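Local coordinates for DNA mismatch repair protein PMS1 (Saccharomyces cerevisiae, PDB 3H4L) that probably binds and hydrolyses ATP through a GHKL-type N-terminal domain as part of the eukaryotic machinery that repairs DNA mismatches, at residues B[29-34]-B[175-180]; B[227-232]-B[315-320]; B[285-288]-B[293-296]. All coordinates share one frame; numbering follows the deposited sequence.

Contact 1. Residues B[29-34]-B[175-180]; sequences AVKELV and LTVIQG
Lys-31 and Val-177 meet where helix 26-39 runs past helix 167-184, with their CA atoms 7.5 Å apart. The lysine can be followed outward. Its CB is still about 5.0 Å from Val-177 CG1. CG makes the closest approach, 3.9 Å from that same CG1, with CG roughly anti to the carbonyl carbon (chi1 -89°). The chain is extended from there on: CD draws back slightly, and CE passes 4.3 Å from Val-177 CG2, with NZ lying farther off. The two side chains cross at about a right angle, and the contact uses the aliphatic part of the lysine.

Both helices belong to the layer that covers the large mixed sheet of the GHKL-type ATPase fold. A second pair lies beside the first: Val-30 CG1 rests 4.0 Å from Ile-178 CG1 and 4.1 Å from Ile-178 CD1. Its packing on the sheet is seen in further touches, of the same isoleucine on Ile-47 and Phe-49 of strand 44-50 and of Val-30 on Ile-57 of strand 56-61. No hydrogen bond joins the two segments, and the buried area is 149 Å². Glu-32, the next residue along helix 26-39, touches the bound nucleotide analogue ANP, whereas the lysine side chain stays about 9 Å from that ligand at nearest atoms.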
ATOM      1  N   ALA B  29      17.298  -8.203  -0.523  1.00 28.35           N
ATOM      2  CA  ALA B  29      17.757  -6.905  -0.988  1.00 28.44           C
ATOM      3  C   ALA B  29      17.279  -5.825  -0.026  1.00 28.58           C
ATOM      4  O   ALA B  29      18.056  -4.970   0.384  1.00 29.44           O
ATOM      5  CB  ALA B  29      17.238  -6.634  -2.401  1.00 28.77           C
ATOM      6  N   VAL B  30      16.003  -5.877   0.347  1.00 29.32           N
ATOM      7  CA  VAL B  30      15.431  -4.902   1.272  1.00 31.07           C
ATOM      8  C   VAL B  30      16.139  -4.930   2.619  1.00 32.13           C
ATOM      9  O   VAL B  30      16.434  -3.878   3.195  1.00 32.35           O
ATOM     10  CB  VAL B  30      13.936  -5.166   1.513  1.00 31.27           C
ATOM     11  CG1 VAL B  30      13.384  -4.163   2.519  1.00 31.94           C
ATOM     12  CG2 VAL B  30      13.177  -5.083   0.191  1.00 31.49           C
ATOM     13  N   LYS B  31      16.393  -6.132   3.129  1.00 32.52           N
ATOM     14  CA  LYS B  31      17.087  -6.259   4.402  1.00 33.44           C
ATOM     15  C   LYS B  31      18.380  -5.462   4.341  1.00 33.11           C
ATOM     16  O   LYS B  31      18.659  -4.654   5.229  1.00 34.90           O
ATOM     17  CB  LYS B  31      17.460  -7.704   4.689  1.00 35.58           C
ATOM     18  CG  LYS B  31      16.445  -8.533   5.414  1.00 41.71           C
ATOM     19  CD  LYS B  31      17.101  -9.863   5.770  1.00 44.70           C
ATOM     20  CE  LYS B  31      16.164 -10.803   6.499  1.00 50.76           C
ATOM     21  NZ  LYS B  31      16.878 -12.061   6.879  1.00 54.26           N
ATOM     22  N   GLU B  32      19.163  -5.704   3.289  1.00 31.99           N
ATOM     23  CA  GLU B  32      20.456  -5.048   3.091  1.00 31.65           C
ATOM     24  C   GLU B  32      20.369  -3.529   3.083  1.00 32.33           C
ATOM     25  O   GLU B  32      21.230  -2.841   3.653  1.00 31.87           O
ATOM     26  CB  GLU B  32      21.104  -5.541   1.795  1.00 32.65           C
ATOM     27  CG  GLU B  32      21.370  -7.055   1.767  1.00 33.11           C
ATOM     28  CD  GLU B  32      22.410  -7.499   2.785  1.00 35.04           C
ATOM     29  OE1 GLU B  32      22.801  -6.692   3.658  1.00 34.13           O
ATOM     30  OE2 GLU B  32      22.837  -8.673   2.717  1.00 40.00           O
ATOM     31  N   LEU B  33      19.326  -3.006   2.447  1.00 29.22           N
ATOM     32  CA  LEU B  33      19.131  -1.566   2.385  1.00 29.90           C
ATOM     33  C   LEU B  33      18.714  -0.957   3.736  1.00 28.86           C
ATOM     34  O   LEU B  33      19.266   0.068   4.160  1.00 26.61           O
ATOM     35  CB  LEU B  33      18.102  -1.235   1.305  1.00 30.78           C
ATOM     36  CG  LEU B  33      18.582  -1.681  -0.077  1.00 32.48           C
ATOM     37  CD1 LEU B  33      17.484  -1.441  -1.099  1.00 31.21           C
ATOM     38  CD2 LEU B  33      19.870  -0.932  -0.445  1.00 30.43           C
ATOM     39  N   VAL B  34      17.743  -1.572   4.401  1.00 26.47           N
ATOM     40  CA  VAL B  34      17.301  -1.079   5.700  1.00 27.28           C
ATOM     41  C   VAL B  34      18.498  -1.083   6.668  1.00 28.38           C
ATOM     42  O   VAL B  34      18.805  -0.057   7.294  1.00 25.16           O
ATOM     43  CB  VAL B  34      16.135  -1.958   6.261  1.00 27.80           C
ATOM     44  CG1 VAL B  34      15.808  -1.567   7.703  1.00 25.04           C
ATOM     45  CG2 VAL B  34      14.894  -1.803   5.370  1.00 24.48           C
ATOM     46  N   LEU B 175       7.265  -7.799   3.400  1.00 35.86           N
ATOM     47  CA  LEU B 175       6.539  -6.889   4.285  1.00 34.02           C
ATOM     48  C   LEU B 175       6.722  -7.326   5.726  1.00 32.79           C
ATOM     49  O   LEU B 175       6.912  -6.507   6.634  1.00 31.78           O
ATOM     50  CB  LEU B 175       5.051  -6.884   3.944  1.00 35.02           C
ATOM     51  CG  LEU B 175       4.236  -5.745   4.566  1.00 36.43           C
ATOM     52  CD1 LEU B 175       4.839  -4.407   4.195  1.00 33.83           C
ATOM     53  CD2 LEU B 175       2.806  -5.831   4.077  1.00 38.69           C
ATOM     54  N   THR B 176       6.663  -8.634   5.929  1.00 32.78           N
ATOM     55  CA  THR B 176       6.842  -9.206   7.256  1.00 32.94           C
ATOM     56  C   THR B 176       8.154  -8.711   7.844  1.00 31.11           C
ATOM     57  O   THR B 176       8.211  -8.287   8.993  1.00 32.20           O
ATOM     58  CB  THR B 176       6.885 -10.719   7.181  1.00 33.56           C
ATOM     59  OG1 THR B 176       5.665 -11.192   6.608  1.00 36.36           O
ATOM     60  CG2 THR B 176       7.053 -11.310   8.562  1.00 38.31           C
ATOM     61  N   VAL B 177       9.205  -8.766   7.037  1.00 29.95           N
ATOM     62  CA  VAL B 177      10.516  -8.323   7.462  1.00 30.50           C
ATOM     63  C   VAL B 177      10.538  -6.823   7.727  1.00 32.83           C
ATOM     64  O   VAL B 177      11.249  -6.360   8.618  1.00 33.30           O
ATOM     65  CB  VAL B 177      11.566  -8.659   6.402  1.00 31.00           C
ATOM     66  CG1 VAL B 177      12.831  -7.832   6.623  1.00 27.29           C
ATOM     67  CG2 VAL B 177      11.872 -10.134   6.456  1.00 28.00           C
ATOM     68  N   ILE B 178       9.780  -6.054   6.956  1.00 32.94           N
ATOM     69  CA  ILE B 178       9.775  -4.620   7.191  1.00 34.28           C
ATOM     70  C   ILE B 178       9.044  -4.357   8.512  1.00 35.29           C
ATOM     71  O   ILE B 178       9.436  -3.472   9.285  1.00 34.44           O
ATOM     72  CB  ILE B 178       9.117  -3.845   6.011  1.00 34.56           C
ATOM     73  CG1 ILE B 178      10.085  -3.789   4.826  1.00 32.27           C
ATOM     74  CG2 ILE B 178       8.776  -2.427   6.434  1.00 35.45           C
ATOM     75  CD1 ILE B 178       9.502  -3.162   3.565  1.00 29.39           C
ATOM     76  N   GLN B 179       8.002  -5.142   8.787  1.00 33.71           N
ATOM     77  CA  GLN B 179       7.259  -4.986  10.036  1.00 34.07           C
ATOM     78  C   GLN B 179       8.197  -5.250  11.215  1.00 34.92           C
ATOM     79  O   GLN B 179       8.140  -4.545  12.236  1.00 36.59           O
ATOM     80  CB  GLN B 179       6.065  -5.945  10.075  1.00 34.90           C
ATOM     81  CG  GLN B 179       5.028  -5.665   8.986  1.00 35.88           C
ATOM     82  CD  GLN B 179       3.975  -6.749   8.875  1.00 38.65           C
ATOM     83  OE1 GLN B 179       4.294  -7.932   8.822  1.00 40.95           O
ATOM     84  NE2 GLN B 179       2.711  -6.347   8.825  1.00 40.82           N
ATOM     85  N   GLY B 180       9.078  -6.242  11.064  1.00 32.82           N
ATOM     86  CA  GLY B 180      10.023  -6.556  12.123  1.00 31.21           C
ATOM     87  C   GLY B 180      10.926  -5.377  12.483  1.00 31.22           C
ATOM     88  O   GLY B 180      11.116  -5.044  13.652  1.00 28.46           O
TER

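Contact 2. Residues B[227-232]-B[315-320]; sequences RGLEEV and AVFLNL
Val-232 and Leu-318 make the closest contact between strands 229-237 and 316-321, which are not neighbours: strand 261-269 lies between them in the four-stranded sheet. The touching parts run in nearly the same direction, their end-to-end lines 24° apart, as expected when each pairs antiparallel with the strand in the middle.

The aliphatic contacts come first. Leu-318 places CG anti to its carbonyl carbon (chi1 -59°), which carries CD2 across the gap. That single methyl lies over the branch point of Val-232, 3.9 Å from its CB and 4.1 Å from each of its CG1 and CG2 atoms, and the two side chains cross at about a right angle. Leu-229 CD2 meets Ala-315 CB at a looser 4.3 Å.

One contact is aliphatic to aromatic: Leu-229 CD1 approaches Phe-317 CE1 at 4.3 Å, obliquely to the ring. Phe-317 also meets the Phe-284 ring, with planes about 10° apart. The Leu-229 cluster and the Val-232 pair occupy opposite faces of the sheet; on the second face Tyr-357 of helix 343-362 also touches Val-232.

Strand 261-269 is hydrogen-bonded to both segments: backbone bonds link Glu-230 with Ile-268, Val-232 with Gly-266 and Ala-315 with Ser-269. With 162 Å² buried and no hydrogen bond between the two segments themselves, the chemistry is consistent with backbone pairing through strand 261-269 fixing their spacing, while the direct contact adds nondirectional apolar packing across that strand, on both faces of a sheet in the S5-like mismatch-repair domain.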
ATOM      1  N   ARG B 227      -4.849  -7.040  20.774  1.00 69.14           N
ATOM      2  CA  ARG B 227      -5.862  -7.939  21.329  1.00 69.63           C
ATOM      3  C   ARG B 227      -5.227  -9.269  21.734  1.00 69.27           C
ATOM      4  O   ARG B 227      -4.696  -9.995  20.891  1.00 69.35           O
ATOM      5  CB  ARG B 227      -6.978  -8.180  20.303  1.00 69.31           C
ATOM      6  CG  ARG B 227      -8.263  -8.743  20.896  1.00 69.98           C
ATOM      7  CD  ARG B 227      -9.375  -8.842  19.853  1.00 71.38           C
ATOM      8  NE  ARG B 227      -9.129  -9.893  18.864  1.00 73.34           N
ATOM      9  CZ  ARG B 227      -9.872 -10.086  17.776  1.00 73.54           C
ATOM     10  NH1 ARG B 227     -10.910  -9.295  17.534  1.00 74.27           N
ATOM     11  NH2 ARG B 227      -9.589 -11.074  16.934  1.00 72.91           N
ATOM     12  N   GLY B 228      -5.275  -9.575  23.028  1.00 68.45           N
ATOM     13  CA  GLY B 228      -4.700 -10.817  23.520  1.00 67.03           C
ATOM     14  C   GLY B 228      -3.256 -10.683  23.969  1.00 65.57           C
ATOM     15  O   GLY B 228      -2.668 -11.639  24.471  1.00 65.73           O
ATOM     16  N   LEU B 229      -2.684  -9.494  23.787  1.00 63.66           N
ATOM     17  CA  LEU B 229      -1.301  -9.238  24.175  1.00 61.08           C
ATOM     18  C   LEU B 229      -1.172  -8.747  25.608  1.00 60.10           C
ATOM     19  O   LEU B 229      -2.056  -8.068  26.134  1.00 57.19           O
ATOM     20  CB  LEU B 229      -0.653  -8.200  23.255  1.00 59.88           C
ATOM     21  CG  LEU B 229      -0.359  -8.524  21.795  1.00 59.11           C
ATOM     22  CD1 LEU B 229       0.431  -7.360  21.225  1.00 58.81           C
ATOM     23  CD2 LEU B 229       0.433  -9.821  21.656  1.00 57.83           C
ATOM     24  N   GLU B 230      -0.046  -9.094  26.220  1.00 60.10           N
ATOM     25  CA  GLU B 230       0.258  -8.707  27.587  1.00 60.68           C
ATOM     26  C   GLU B 230       1.736  -8.373  27.643  1.00 59.73           C
ATOM     27  O   GLU B 230       2.556  -9.101  27.088  1.00 60.23           O
ATOM     28  CB  GLU B 230      -0.036  -9.858  28.562  1.00 62.85           C
ATOM     29  CG  GLU B 230      -1.516 -10.177  28.740  1.00 65.11           C
ATOM     30  CD  GLU B 230      -2.261  -9.075  29.469  1.00 67.32           C
ATOM     31  OE1 GLU B 230      -3.508  -9.103  29.487  1.00 67.88           O
ATOM     32  OE2 GLU B 230      -1.594  -8.181  30.030  1.00 69.38           O
ATOM     33  N   GLU B 231       2.075  -7.277  28.309  1.00 59.12           N
ATOM     34  CA  GLU B 231       3.464  -6.866  28.434  1.00 58.70           C
ATOM     35  C   GLU B 231       4.317  -7.929  29.121  1.00 58.44           C
ATOM     36  O   GLU B 231       3.855  -8.628  30.027  1.00 58.63           O
ATOM     37  CB  GLU B 231       3.554  -5.561  29.221  1.00 59.75           C
ATOM     38  CG  GLU B 231       4.954  -5.268  29.745  1.00 61.63           C
ATOM     39  CD  GLU B 231       5.035  -3.980  30.543  1.00 61.95           C
ATOM     40  OE1 GLU B 231       6.080  -3.745  31.188  1.00 64.10           O
ATOM     41  OE2 GLU B 231       4.061  -3.201  30.521  1.00 60.63           O
ATOM     42  N   VAL B 232       5.564  -8.037  28.673  1.00 56.58           N
ATOM     43  CA  VAL B 232       6.519  -8.979  29.229  1.00 55.04           C
ATOM     44  C   VAL B 232       7.695  -8.150  29.721  1.00 55.36           C
ATOM     45  O   VAL B 232       8.231  -7.329  28.982  1.00 54.10           O
ATOM     46  CB  VAL B 232       6.997  -9.995  28.155  1.00 54.33           C
ATOM     47  CG1 VAL B 232       8.125 -10.870  28.698  1.00 51.61           C
ATOM     48  CG2 VAL B 232       5.835 -10.865  27.729  1.00 53.63           C
ATOM     49  N   ALA B 315       1.673 -15.071  19.618  1.00 59.88           N
ATOM     50  CA  ALA B 315       2.186 -13.964  18.823  1.00 57.63           C
ATOM     51  C   ALA B 315       3.372 -13.479  19.670  1.00 55.98           C
ATOM     52  O   ALA B 315       3.243 -13.312  20.886  1.00 54.13           O
ATOM     53  CB  ALA B 315       1.141 -12.871  18.691  1.00 57.21           C
ATOM     54  N   VAL B 316       4.526 -13.264  19.042  1.00 54.28           N
ATOM     55  CA  VAL B 316       5.706 -12.850  19.791  1.00 52.64           C
ATOM     56  C   VAL B 316       6.365 -11.550  19.362  1.00 52.82           C
ATOM     57  O   VAL B 316       6.499 -11.262  18.175  1.00 54.44           O
ATOM     58  CB  VAL B 316       6.790 -13.932  19.751  1.00 51.95           C
ATOM     59  CG1 VAL B 316       7.886 -13.607  20.775  1.00 50.38           C
ATOM     60  CG2 VAL B 316       6.170 -15.288  20.003  1.00 49.38           C
ATOM     61  N   PHE B 317       6.786 -10.786  20.363  1.00 52.36           N
ATOM     62  CA  PHE B 317       7.471  -9.511  20.186  1.00 51.31           C
ATOM     63  C   PHE B 317       8.362  -9.371  21.413  1.00 50.17           C
ATOM     64  O   PHE B 317       8.026  -8.662  22.362  1.00 49.91           O
ATOM     65  CB  PHE B 317       6.480  -8.343  20.147  1.00 51.46           C
ATOM     66  CG  PHE B 317       5.457  -8.453  19.066  1.00 51.78           C
ATOM     67  CD1 PHE B 317       4.151  -8.820  19.366  1.00 53.38           C
ATOM     68  CD2 PHE B 317       5.798  -8.199  17.742  1.00 53.33           C
ATOM     69  CE1 PHE B 317       3.190  -8.931  18.363  1.00 54.27           C
ATOM     70  CE2 PHE B 317       4.845  -8.307  16.725  1.00 54.01           C
ATOM     71  CZ  PHE B 317       3.540  -8.674  17.037  1.00 54.79           C
ATOM     72  N   LEU B 318       9.495 -10.059  21.399  1.00 49.80           N
ATOM     73  CA  LEU B 318      10.385 -10.001  22.543  1.00 50.17           C
ATOM     74  C   LEU B 318      11.778  -9.521  22.227  1.00 49.64           C
ATOM     75  O   LEU B 318      12.407  -9.972  21.272  1.00 49.03           O
ATOM     76  CB  LEU B 318      10.467 -11.372  23.202  1.00 48.57           C
ATOM     77  CG  LEU B 318       9.124 -11.911  23.678  1.00 48.55           C
ATOM     78  CD1 LEU B 318       9.354 -13.226  24.381  1.00 48.67           C
ATOM     79  CD2 LEU B 318       8.463 -10.913  24.614  1.00 48.43           C
ATOM     80  N   ASN B 319      12.259  -8.595  23.043  1.00 50.94           N
ATOM     81  CA  ASN B 319      13.601  -8.077  22.866  1.00 52.38           C
ATOM     82  C   ASN B 319      14.476  -8.563  24.004  1.00 53.04           C
ATOM     83  O   ASN B 319      14.135  -8.375  25.173  1.00 52.33           O
ATOM     84  CB  ASN B 319      13.612  -6.547  22.852  1.00 51.95           C
ATOM     85  CG  ASN B 319      15.019  -5.977  22.698  1.00 50.79           C
ATOM     86  OD1 ASN B 319      15.660  -6.132  21.651  1.00 46.58           O
ATOM     87  ND2 ASN B 319      15.509  -5.329  23.751  1.00 48.53           N
ATOM     88  N   LEU B 320      15.586  -9.208  23.648  1.00 55.43           N
ATOM     89  CA  LEU B 320      16.553  -9.697  24.623  1.00 57.90           C
ATOM     90  C   LEU B 320      17.659  -8.658  24.648  1.00 59.37           C
ATOM     91  O   LEU B 320      18.374  -8.466  23.658  1.00 59.75           O
ATOM     92  CB  LEU B 320      17.140 -11.055  24.216  1.00 57.74           C
ATOM     93  CG  LEU B 320      16.196 -12.235  23.982  1.00 58.78           C
ATOM     94  CD1 LEU B 320      16.988 -13.534  24.073  1.00 57.02           C
ATOM     95  CD2 LEU B 320      15.079 -12.228  25.017  1.00 59.54           C
TER

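Contact 3. Residues B[285-288]-B[293-296]; sequences IYVN and EYST
The beta-alpha-beta unit made of strand 283-287, helix 295-306 and strand 316-321 turns from its first strand into its helix here, in the S5-related domain found in mismatch-repair proteins of this family. Tyr-294 holds the N-cap position of the helix, and its CA lies 7.1 Å from that of Ile-285, the nearest backbone pair of the two segments.

Ile-285 and Val-287, two residues apart on the strand, both direct their CB toward the helix start. Tyr-294 answers by directing its own CB back to the strand. CG2 of Val-287 comes within 4.2 Å of both CD2 and CE2 of Tyr-294, oblique to the ring. Ile-285 meets the root of the tyrosine instead: a chi1 of 56°, with CG1 between the backbone N and the carbonyl carbon, turns CG1 to Tyr-294 CB, 4.1 Å away. The placement of CD1 beyond it is doubtful, since it falls closer to the tyrosine than carbon atoms can lie, and the detail of that end should not be relied on. All the convincing contacts are apolar, and no hydrogen bond crosses between the segments. The buried area, 156 Å², is approximate because it includes that misplaced methyl.

Leu-320 of strand 316-321, the parallel neighbour of strand 283-287, touches both Val-287 and Tyr-294, bridging the strand and the helix start; Leu-340 adds to the tyrosine's surroundings, while Thr-296, in the first turn of the helix, touches Glu-343 and Ile-347 of helix 343-362.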
ATOM      1  N   ILE B 285      11.598 -11.779  17.306  1.00 49.59           N
ATOM      2  CA  ILE B 285      12.533 -11.804  18.432  1.00 50.86           C
ATOM      3  C   ILE B 285      13.715 -10.905  18.132  1.00 49.70           C
ATOM      4  O   ILE B 285      14.286 -10.947  17.037  1.00 49.11           O
ATOM      5  CB  ILE B 285      13.100 -13.191  18.663  1.00 51.88           C
ATOM      6  CG1 ILE B 285      13.747 -13.647  17.356  1.00 54.47           C
ATOM      7  CG2 ILE B 285      12.014 -14.126  19.147  1.00 51.24           C
ATOM      8  CD1 ILE B 285      14.206 -15.034  17.324  1.00 55.68           C
ATOM      9  N   TYR B 286      14.100 -10.112  19.117  1.00 49.06           N
ATOM     10  CA  TYR B 286      15.214  -9.211  18.934  1.00 49.50           C
ATOM     11  C   TYR B 286      16.251  -9.303  20.044  1.00 50.42           C
ATOM     12  O   TYR B 286      15.923  -9.507  21.213  1.00 47.57           O
ATOM     13  CB  TYR B 286      14.721  -7.770  18.868  1.00 49.12           C
ATOM     14  CG  TYR B 286      13.535  -7.532  17.973  1.00 47.19           C
ATOM     15  CD1 TYR B 286      12.246  -7.846  18.394  1.00 45.11           C
ATOM     16  CD2 TYR B 286      13.693  -6.912  16.734  1.00 46.15           C
ATOM     17  CE1 TYR B 286      11.145  -7.530  17.612  1.00 47.11           C
ATOM     18  CE2 TYR B 286      12.602  -6.598  15.945  1.00 45.46           C
ATOM     19  CZ  TYR B 286      11.329  -6.898  16.392  1.00 45.62           C
ATOM     20  OH  TYR B 286      10.239  -6.492  15.657  1.00 42.58           O
ATOM     21  N   VAL B 287      17.511  -9.153  19.656  1.00 52.11           N
ATOM     22  CA  VAL B 287      18.616  -9.158  20.598  1.00 53.71           C
ATOM     23  C   VAL B 287      19.304  -7.825  20.342  1.00 54.59           C
ATOM     24  O   VAL B 287      19.899  -7.603  19.284  1.00 54.30           O
ATOM     25  CB  VAL B 287      19.582 -10.326  20.340  1.00 53.74           C
ATOM     26  CG1 VAL B 287      20.762 -10.252  21.307  1.00 55.31           C
ATOM     27  CG2 VAL B 287      18.844 -11.639  20.516  1.00 52.90           C
ATOM     28  N   ASN B 288      19.192  -6.931  21.317  1.00 56.32           N
ATOM     29  CA  ASN B 288      19.756  -5.592  21.205  1.00 57.82           C
ATOM     30  C   ASN B 288      19.207  -4.877  19.969  1.00 58.42           C
ATOM     31  O   ASN B 288      19.958  -4.453  19.088  1.00 58.89           O
ATOM     32  CB  ASN B 288      21.289  -5.632  21.167  1.00 56.41           C
ATOM     33  CG  ASN B 288      21.892  -6.167  22.457  1.00 56.14           C
ATOM     34  OD1 ASN B 288      21.347  -5.975  23.550  1.00 51.41           O
ATOM     35  ND2 ASN B 288      23.034  -6.832  22.335  1.00 56.61           N
ATOM     36  N   GLU B 293      17.617 -14.368  13.913  1.00 78.42           N
ATOM     37  CA  GLU B 293      17.003 -15.672  13.659  1.00 80.27           C
ATOM     38  C   GLU B 293      17.299 -16.632  14.811  1.00 80.92           C
ATOM     39  O   GLU B 293      18.213 -17.451  14.725  1.00 81.44           O
ATOM     40  CB  GLU B 293      17.544 -16.270  12.354  1.00 80.73           C
ATOM     41  CG  GLU B 293      17.437 -15.345  11.151  1.00 83.37           C
ATOM     42  CD  GLU B 293      16.094 -15.423  10.450  1.00 83.13           C
ATOM     43  OE1 GLU B 293      15.950 -16.264   9.535  1.00 84.69           O
ATOM     44  OE2 GLU B 293      15.184 -14.648  10.816  1.00 83.26           O
ATOM     45  N   TYR B 294      16.526 -16.525  15.888  1.00 81.23           N
ATOM     46  CA  TYR B 294      16.704 -17.386  17.059  1.00 81.76           C
ATOM     47  C   TYR B 294      15.787 -18.602  16.966  1.00 81.57           C
ATOM     48  O   TYR B 294      14.760 -18.650  17.645  1.00 81.09           O
ATOM     49  CB  TYR B 294      16.347 -16.620  18.332  1.00 82.17           C
ATOM     50  CG  TYR B 294      17.327 -16.730  19.466  1.00 82.74           C
ATOM     51  CD1 TYR B 294      18.005 -17.916  19.722  1.00 83.40           C
ATOM     52  CD2 TYR B 294      17.544 -15.649  20.316  1.00 82.55           C
ATOM     53  CE1 TYR B 294      18.876 -18.021  20.803  1.00 83.97           C
ATOM     54  CE2 TYR B 294      18.405 -15.740  21.394  1.00 83.72           C
ATOM     55  CZ  TYR B 294      19.069 -16.926  21.636  1.00 84.18           C
ATOM     56  OH  TYR B 294      19.913 -17.009  22.718  1.00 85.55           O
ATOM     57  N   SER B 295      16.150 -19.579  16.138  1.00 81.13           N
ATOM     58  CA  SER B 295      15.331 -20.779  15.986  1.00 81.04           C
ATOM     59  C   SER B 295      15.072 -21.458  17.337  1.00 80.76           C
ATOM     60  O   SER B 295      13.928 -21.764  17.690  1.00 80.80           O
ATOM     61  CB  SER B 295      16.009 -21.756  15.030  1.00 80.38           C
ATOM     62  N   THR B 296      16.148 -21.680  18.086  1.00 79.56           N
ATOM     63  CA  THR B 296      16.077 -22.326  19.388  1.00 77.92           C
ATOM     64  C   THR B 296      15.125 -21.648  20.378  1.00 76.36           C
ATOM     65  O   THR B 296      14.272 -22.310  20.966  1.00 75.77           O
ATOM     66  CB  THR B 296      17.497 -22.436  20.010  1.00 78.93           C
ATOM     67  OG1 THR B 296      17.405 -22.885  21.367  1.00 80.30           O
ATOM     68  CG2 THR B 296      18.204 -21.097  19.971  1.00 79.59           C
TER

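Contact 2 is the most buried of the three. Contacts 1 and 3 are partly buried: contact 1 has no exposed touching residue, whereas contact 3 has Glu-293 at its margin. None has a hydrogen bond across its segments, yet their chemistry follows their place: helix against helix on the large sheet, contact 1 has an aliphatic lysine-valine edge; across a strand of the smaller sheet, contact 2 combines aliphatic and phenylalanine contacts; at a helix start, contact 3 turns on a tyrosine ring. Contacts 2 and 3 share that smaller sheet, strands 283-287 and 316-321 being paired at Tyr-286, whose OH also reaches contact 1, 2.6 Å from Gly-180 O, a probable hydrogen bond.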